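Long-range contact in putative protein (Aquifex aeolicus, PDB 1T6T), which is of unknown function but carries a Toprim domain related to that of RNase M5, consistent with a role in nucleic acid processing: residues 30-38 / 105-113. Numbering follows the deposited sequence.
Sequences NDKKALSKF and NIIHIEEIN
I112 turns CG1 between its backbone N and carbonyl carbon (chi1 63°), which directs that branch at A34 and F38 and carries its end to L35. The isoleucine tip, CD1, comes to 3.6 Å from CD2 of L35, while its CG1 lies 4.0 Å from CB of A34 and equally near CE2 of F38. The phenylalanine ring also turns its edge to the I112 carbonyl: CZ stands 3.4 Å from I112 O, close to the ring plane. L35 also packs against strand 23-26 and helix 8-18; through I112 the 3-10 turn 109-112 lies against helix 29-36, the first helix after strand 23-26 of the Toprim sheet.

The polar end is built differently. E110 extends past N30, whose CB lies 3.6 Å from OE1, and its carboxylate plane is turned 61° from that of D31. Water mediates here: one molecule donates to both D31 OD1, weakly, and E110 OE1, and another accepts from E110 N at 3.1 Å. D31 OD2 accepts from G28 N, while OE1 of E110 forms a salt bridge with R77 of the second subunit. A glutamine in place of E110 would probably leave that arginine without its charged mate and weaken the link between subunits.

The contact exemplifies a general principle, that neighbouring acids are tolerated where water and a basic group balance them: with D31 OD1 and E110 OE1 only 4.1 Å apart, hydration and the neighbouring subunit's arginine probably offset their like charges, whereas apolar contact holds the other end.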
ATOM      1  N   ASN B  30      -6.958   5.010   6.610  1.00 17.75           N
ATOM      2  CA  ASN B  30      -7.708   4.468   7.739  1.00 18.77           C
ATOM      3  C   ASN B  30      -6.820   4.300   8.966  1.00 18.39           C
ATOM      4  O   ASN B  30      -7.299   4.359  10.097  1.00 17.09           O
ATOM      5  CB  ASN B  30      -8.359   3.139   7.364  1.00 23.09           C
ATOM      6  CG  ASN B  30      -9.639   3.330   6.583  1.00 28.67           C
ATOM      7  OD1 ASN B  30     -10.641   3.803   7.124  1.00 32.54           O
ATOM      8  ND2 ASN B  30      -9.612   2.985   5.301  1.00 29.06           N
ATOM      9  N   ASP B  31      -5.525   4.087   8.747  1.00 16.79           N
ATOM     10  CA  ASP B  31      -4.602   3.963   9.869  1.00 16.34           C
ATOM     11  C   ASP B  31      -4.478   5.354  10.479  1.00 15.23           C
ATOM     12  O   ASP B  31      -4.444   5.513  11.695  1.00 13.38           O
ATOM     13  CB  ASP B  31      -3.221   3.493   9.408  1.00 16.79           C
ATOM     14  CG  ASP B  31      -3.257   2.125   8.757  1.00 21.88           C
ATOM     15  OD1 ASP B  31      -4.050   1.277   9.212  1.00 22.55           O
ATOM     16  OD2 ASP B  31      -2.487   1.892   7.802  1.00 24.38           O
ATOM     17  N   LYS B  32      -4.417   6.361   9.616  1.00 14.67           N
ATOM     18  CA  LYS B  32      -4.307   7.738  10.070  1.00 15.86           C
ATOM     19  C   LYS B  32      -5.572   8.128  10.837  1.00 16.22           C
ATOM     20  O   LYS B  32      -5.502   8.804  11.864  1.00 13.06           O
ATOM     21  CB  LYS B  32      -4.093   8.663   8.868  1.00 16.32           C
ATOM     22  CG  LYS B  32      -3.913  10.131   9.223  1.00 17.53           C
ATOM     23  CD  LYS B  32      -3.469  10.934   8.014  1.00 21.82           C
ATOM     24  CE  LYS B  32      -3.301  12.407   8.360  1.00 22.70           C
ATOM     25  NZ  LYS B  32      -2.777  13.189   7.206  1.00 26.56           N
ATOM     26  N   LYS B  33      -6.726   7.687  10.347  1.00 16.43           N
ATOM     27  CA  LYS B  33      -7.990   7.996  11.010  1.00 17.60           C
ATOM     28  C   LYS B  33      -8.070   7.340  12.384  1.00 16.21           C
ATOM     29  O   LYS B  33      -8.552   7.944  13.343  1.00 16.05           O
ATOM     30  CB  LYS B  33      -9.171   7.548  10.144  1.00 20.70           C
ATOM     31  CG  LYS B  33      -9.412   8.451   8.949  1.00 28.98           C
ATOM     32  CD  LYS B  33     -10.608   8.003   8.125  1.00 35.00           C
ATOM     33  CE  LYS B  33     -11.020   9.086   7.134  1.00 37.95           C
ATOM     34  NZ  LYS B  33      -9.888   9.519   6.267  1.00 40.32           N
ATOM     35  N   ALA B  34      -7.592   6.106  12.477  1.00 15.46           N
ATOM     36  CA  ALA B  34      -7.604   5.376  13.738  1.00 16.07           C
ATOM     37  C   ALA B  34      -6.776   6.118  14.788  1.00 16.10           C
ATOM     38  O   ALA B  34      -7.168   6.214  15.955  1.00 15.29           O
ATOM     39  CB  ALA B  34      -7.057   3.967  13.533  1.00 16.38           C
ATOM     40  N   LEU B  35      -5.625   6.641  14.373  1.00 13.92           N
ATOM     41  CA  LEU B  35      -4.761   7.381  15.288  1.00 13.55           C
ATOM     42  C   LEU B  35      -5.386   8.712  15.687  1.00 14.28           C
ATOM     43  O   LEU B  35      -5.230   9.171  16.820  1.00 15.92           O
ATOM     44  CB  LEU B  35      -3.396   7.629  14.640  1.00 11.24           C
ATOM     45  CG  LEU B  35      -2.535   6.370  14.492  1.00 12.23           C
ATOM     46  CD1 LEU B  35      -1.339   6.648  13.586  1.00 13.54           C
ATOM     47  CD2 LEU B  35      -2.088   5.905  15.875  1.00 12.78           C
ATOM     48  N   SER B  36      -6.095   9.329  14.748  1.00 14.29           N
ATOM     49  CA  SER B  36      -6.737  10.611  14.990  1.00 17.80           C
ATOM     50  C   SER B  36      -7.746  10.520  16.135  1.00 18.38           C
ATOM     51  O   SER B  36      -7.936  11.476  16.883  1.00 20.55           O
ATOM     52  CB  SER B  36      -7.438  11.088  13.713  1.00 18.21           C
ATOM     53  OG  SER B  36      -8.018  12.367  13.903  1.00 24.58           O
ATOM     54  N   LYS B  37      -8.388   9.365  16.273  1.00 20.24           N
ATOM     55  CA  LYS B  37      -9.370   9.168  17.335  1.00 21.94           C
ATOM     56  C   LYS B  37      -8.748   9.289  18.721  1.00 21.47           C
ATOM     57  O   LYS B  37      -9.439   9.594  19.693  1.00 20.45           O
ATOM     58  CB  LYS B  37     -10.039   7.802  17.184  1.00 26.27           C
ATOM     59  CG  LYS B  37     -10.874   7.678  15.921  1.00 31.34           C
ATOM     60  CD  LYS B  37     -11.645   6.370  15.886  1.00 37.27           C
ATOM     61  CE  LYS B  37     -12.520   6.293  14.646  1.00 39.36           C
ATOM     62  NZ  LYS B  37     -13.456   7.447  14.571  1.00 42.87           N
ATOM     63  N   PHE B  38      -7.443   9.048  18.806  1.00 18.73           N
ATOM     64  CA  PHE B  38      -6.720   9.137  20.069  1.00 18.04           C
ATOM     65  C   PHE B  38      -5.960  10.458  20.148  1.00 15.82           C
ATOM     66  O   PHE B  38      -5.046  10.613  20.950  1.00 15.69           O
ATOM     67  CB  PHE B  38      -5.752   7.960  20.202  1.00 18.50           C
ATOM     68  CG  PHE B  38      -6.438   6.633  20.344  1.00 19.86           C
ATOM     69  CD1 PHE B  38      -6.949   6.230  21.574  1.00 22.24           C
ATOM     70  CD2 PHE B  38      -6.604   5.801  19.241  1.00 21.33           C
ATOM     71  CE1 PHE B  38      -7.619   5.013  21.705  1.00 23.45           C
ATOM     72  CE2 PHE B  38      -7.272   4.583  19.359  1.00 22.94           C
ATOM     73  CZ  PHE B  38      -7.781   4.189  20.596  1.00 23.67           C
ATOM     74  N   ASN B 105      -1.158  -9.066  20.651  1.00 19.81           N
ATOM     75  CA  ASN B 105      -1.945  -9.628  19.570  1.00 20.73           C
ATOM     76  C   ASN B 105      -2.518  -8.549  18.663  1.00 20.49           C
ATOM     77  O   ASN B 105      -3.683  -8.163  18.778  1.00 18.75           O
ATOM     78  CB  ASN B 105      -3.070 -10.496  20.119  1.00 22.61           C
ATOM     79  CG  ASN B 105      -3.786 -11.255  19.030  1.00 25.24           C
ATOM     80  OD1 ASN B 105      -3.392 -11.199  17.862  1.00 23.53           O
ATOM     81  ND2 ASN B 105      -4.840 -11.974  19.398  1.00 28.83           N
ATOM     82  N   ILE B 106      -1.682  -8.066  17.756  1.00 19.82           N
ATOM     83  CA  ILE B 106      -2.089  -7.038  16.815  1.00 20.43           C
ATOM     84  C   ILE B 106      -1.251  -7.179  15.553  1.00 19.04           C
ATOM     85  O   ILE B 106      -0.084  -7.566  15.611  1.00 20.22           O
ATOM     86  CB  ILE B 106      -1.882  -5.625  17.410  1.00 21.26           C
ATOM     87  CG1 ILE B 106      -2.367  -4.562  16.421  1.00 22.39           C
ATOM     88  CG2 ILE B 106      -0.414  -5.411  17.748  1.00 21.61           C
ATOM     89  CD1 ILE B 106      -2.396  -3.155  16.994  1.00 24.08           C
ATOM     90  N   ILE B 107      -1.859  -6.899  14.410  1.00 17.82           N
ATOM     91  CA  ILE B 107      -1.141  -6.968  13.147  1.00 17.73           C
ATOM     92  C   ILE B 107      -1.300  -5.647  12.412  1.00 17.60           C
ATOM     93  O   ILE B 107      -0.326  -5.079  11.922  1.00 17.36           O
ATOM     94  CB  ILE B 107      -1.672  -8.100  12.251  1.00 17.17           C
ATOM     95  CG1 ILE B 107      -1.297  -9.458  12.851  1.00 17.19           C
ATOM     96  CG2 ILE B 107      -1.102  -7.962  10.843  1.00 17.99           C
ATOM     97  CD1 ILE B 107       0.201  -9.696  12.974  1.00 19.12           C
ATOM     98  N   HIS B 108      -2.539  -5.164  12.357  1.00 18.89           N
ATOM     99  CA  HIS B 108      -2.865  -3.917  11.672  1.00 18.88           C
ATOM    100  C   HIS B 108      -3.070  -2.784  12.667  1.00 19.25           C
ATOM    101  O   HIS B 108      -3.828  -2.922  13.625  1.00 18.89           O
ATOM    102  CB  HIS B 108      -4.133  -4.112  10.841  1.00 18.20           C
ATOM    103  CG  HIS B 108      -4.041  -5.239   9.863  1.00 20.30           C
ATOM    104  ND1 HIS B 108      -3.275  -5.173   8.721  1.00 20.79           N
ATOM    105  CD2 HIS B 108      -4.598  -6.475   9.872  1.00 22.15           C
ATOM    106  CE1 HIS B 108      -3.361  -6.318   8.066  1.00 22.46           C
ATOM    107  NE2 HIS B 108      -4.158  -7.125   8.744  1.00 23.62           N
ATOM    108  N   ILE B 109      -2.394  -1.662  12.435  1.00 20.22           N
ATOM    109  CA  ILE B 109      -2.506  -0.508  13.315  1.00 21.35           C
ATOM    110  C   ILE B 109      -3.970  -0.105  13.446  1.00 20.51           C
ATOM    111  O   ILE B 109      -4.403   0.395  14.481  1.00 19.44           O
ATOM    112  CB  ILE B 109      -1.695   0.691  12.766  1.00 23.60           C
ATOM    113  CG1 ILE B 109      -0.262   0.247  12.441  1.00 27.32           C
ATOM    114  CG2 ILE B 109      -1.693   1.824  13.779  1.00 25.58           C
ATOM    115  CD1 ILE B 109       0.482  -0.400  13.597  1.00 27.03           C
ATOM    116  N   GLU B 110      -4.738  -0.349  12.392  1.00 20.66           N
ATOM    117  CA  GLU B 110      -6.153  -0.006  12.389  1.00 22.75           C
ATOM    118  C   GLU B 110      -6.909  -0.716  13.515  1.00 22.13           C
ATOM    119  O   GLU B 110      -7.986  -0.284  13.917  1.00 22.44           O
ATOM    120  CB  GLU B 110      -6.768  -0.378  11.037  1.00 24.87           C
ATOM    121  CG  GLU B 110      -7.990   0.436  10.672  1.00 28.86           C
ATOM    122  CD  GLU B 110      -8.557   0.051   9.322  1.00 31.18           C
ATOM    123  OE1 GLU B 110      -7.760  -0.210   8.395  1.00 31.43           O
ATOM    124  OE2 GLU B 110      -9.799   0.023   9.183  1.00 31.61           O
ATOM    125  N   GLU B 111      -6.341  -1.803  14.031  1.00 23.26           N
ATOM    126  CA  GLU B 111      -6.983  -2.556  15.106  1.00 22.93           C
ATOM    127  C   GLU B 111      -7.134  -1.764  16.404  1.00 24.89           C
ATOM    128  O   GLU B 111      -7.940  -2.124  17.260  1.00 24.31           O
ATOM    129  CB  GLU B 111      -6.209  -3.848  15.393  1.00 21.39           C
ATOM    130  CG  GLU B 111      -6.316  -4.901  14.303  1.00 21.86           C
ATOM    131  CD  GLU B 111      -5.479  -6.134  14.599  1.00 22.78           C
ATOM    132  OE1 GLU B 111      -5.603  -6.689  15.711  1.00 25.16           O
ATOM    133  OE2 GLU B 111      -4.700  -6.552  13.721  1.00 22.76           O
ATOM    134  N   ILE B 112      -6.368  -0.691  16.561  1.00 27.18           N
ATOM    135  CA  ILE B 112      -6.467   0.103  17.782  1.00 30.27           C
ATOM    136  C   ILE B 112      -7.820   0.797  17.910  1.00 33.41           C
ATOM    137  O   ILE B 112      -8.194   1.236  18.995  1.00 34.56           O
ATOM    138  CB  ILE B 112      -5.355   1.179  17.870  1.00 30.54           C
ATOM    139  CG1 ILE B 112      -5.496   2.182  16.723  1.00 30.87           C
ATOM    140  CG2 ILE B 112      -3.989   0.518  17.850  1.00 28.79           C
ATOM    141  CD1 ILE B 112      -4.492   3.319  16.775  1.00 31.17           C
ATOM    142  N   ASN B 113      -8.561   0.894  16.810  1.00 36.71           N
ATOM    143  CA  ASN B 113      -9.864   1.547  16.863  1.00 41.18           C
ATOM    144  C   ASN B 113     -10.973   0.614  17.350  1.00 42.97           C
ATOM    145  O   ASN B 113     -11.936   1.131  17.954  1.00 44.76           O
ATOM    146  CB  ASN B 113     -10.227   2.157  15.499  1.00 42.89           C
ATOM    147  CG  ASN B 113     -10.402   1.118  14.409  1.00 45.42           C
ATOM    148  OD1 ASN B 113     -10.540   1.461  13.234  1.00 46.52           O
ATOM    149  ND2 ASN B 113     -10.407  -0.153  14.788  1.00 47.01           N
TER
HETATM  150  O   HOH W   1      -9.965   3.798  10.756  1.00 37.66           O
HETATM  151  O   HOH W   2      -3.920  -1.100   9.534  1.00 20.52           O
HETATM  152  O   HOH W   3      -5.715   1.496   6.956  1.00 39.16           O